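Local coordinates for F1 capsule-anchoring protein (Yersinia pestis, PDB 2XET), which is the outer-membrane usher for assembly of the F1 capsular antigen, with surface hydrophobic clusters on its C-terminal domain important for that assembly, at residues P15-F18 with G19-V22. Sequence-based numbering, arbitrary orientation.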
loop_
_atom_site.group_PDB
_atom_site.type_symbol
_atom_site.label_atom_id
_atom_site.label_comp_id
_atom_site.label_asym_id
_atom_site.label_seq_id
_atom_site.Cartn_x
_atom_site.Cartn_y
_atom_site.Cartn_z
ATOM N N PRO A 15 3.752 -11.196 6.486
ATOM C CA PRO A 15 2.652 -10.269 6.181
ATOM C C PRO A 15 2.931 -8.904 6.815
ATOM O O PRO A 15 3.639 -8.796 7.831
ATOM C CB PRO A 15 1.422 -10.928 6.850
ATOM C CG PRO A 15 1.869 -12.358 7.233
ATOM C CD PRO A 15 3.354 -12.285 7.402
ATOM N N VAL A 16 2.349 -7.856 6.247
ATOM C CA VAL A 16 2.441 -6.534 6.883
ATOM C C VAL A 16 1.521 -6.578 8.118
ATOM O O VAL A 16 0.417 -7.115 8.048
ATOM C CB VAL A 16 1.990 -5.425 5.934
ATOM C CG1 VAL A 16 1.759 -4.098 6.685
ATOM C CG2 VAL A 16 3.034 -5.219 4.816
ATOM N N PRO A 17 1.987 -6.062 9.258
ATOM C CA PRO A 17 1.165 -6.105 10.485
ATOM C C PRO A 17 -0.263 -5.520 10.332
ATOM O O PRO A 17 -0.446 -4.450 9.743
ATOM C CB PRO A 17 1.982 -5.257 11.470
ATOM C CG PRO A 17 3.389 -5.480 11.044
ATOM C CD PRO A 17 3.328 -5.513 9.511
ATOM N N PHE A 18 -1.236 -6.264 10.854
ATOM C CA PHE A 18 -2.633 -5.822 10.966
ATOM C C PHE A 18 -2.642 -4.477 11.711
ATOM O O PHE A 18 -2.175 -4.379 12.852
ATOM C CB PHE A 18 -3.410 -6.905 11.741
ATOM C CG PHE A 18 -4.883 -6.604 11.962
ATOM C CD1 PHE A 18 -5.575 -5.704 11.152
ATOM C CD2 PHE A 18 -5.588 -7.282 12.965
ATOM C CE1 PHE A 18 -6.930 -5.441 11.343
ATOM C CE2 PHE A 18 -6.964 -7.046 13.182
ATOM C CZ PHE A 18 -7.647 -6.121 12.377
ATOM N N GLY A 19 -3.120 -3.427 11.047
ATOM C CA GLY A 19 -3.192 -2.095 11.678
ATOM C C GLY A 19 -2.153 -1.084 11.222
ATOM O O GLY A 19 -2.219 0.103 11.606
ATOM N N SER A 20 -1.184 -1.544 10.414
ATOM C CA SER A 20 -0.201 -0.629 9.833
ATOM C C SER A 20 -0.878 0.494 9.046
ATOM O O SER A 20 -1.888 0.285 8.351
ATOM C CB SER A 20 0.769 -1.375 8.916
ATOM O OG SER A 20 1.405 -2.454 9.580
ATOM N N ILE A 21 -0.286 1.675 9.133
ATOM C CA ILE A 21 -0.857 2.835 8.464
ATOM C C ILE A 21 -0.206 3.057 7.092
ATOM O O ILE A 21 1.028 3.047 6.964
ATOM C CB ILE A 21 -0.732 4.082 9.334
ATOM C CG1 ILE A 21 -1.478 3.892 10.694
ATOM C CG2 ILE A 21 -1.269 5.299 8.583
ATOM C CD1 ILE A 21 -2.957 3.631 10.571
ATOM N N VAL A 22 -1.052 3.247 6.074
ATOM C CA VAL A 22 -0.586 3.439 4.707
ATOM C C VAL A 22 -0.675 4.910 4.388
ATOM O O VAL A 22 -1.717 5.523 4.632
ATOM C CB VAL A 22 -1.433 2.645 3.699
ATOM C CG1 VAL A 22 -0.939 2.858 2.264
ATOM C CG2 VAL A 22 -1.422 1.165 4.053
#
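The carbonyl O of Pro17 takes two hydrogen bonds from a single residue, Ser20. The hydroxyl makes the shorter one, with OG 2.7 Å from Pro17 O and tilted 23° from the carbonyl plane. The amide closes the turn: Ser20 N lies 3.1 Å from Pro17 O, its N-H pointing almost straight at the oxygen although the donor stands well above the plane. Both donors come from the same face of the carbonyl. The serine torsion makes this double grip possible, because chi1 of -55° holds OG beside its own backbone N. Carbon atoms of the preceding segment also reach the hydroxyl: Val16 CG1 approaches Ser20 OG to 3.3 Å, and the pyrrolidine ring of Pro17 lies alongside, its CB 3.4 Å from Ser20 OG. Val16 and Ser20 are buried, and the side chains of both also touch Val53 of strand 48-54. The CB of Phe18 points away from the following segment, yet ring atom CD1 comes obliquely to 3.4 Å from Gly19 N. Glycine at the third position with positive phi, here Gly19 at 105°, is characteristic of a type II beta turn, which leads into strand 21-24 of this all-beta PapC-type C-terminal domain.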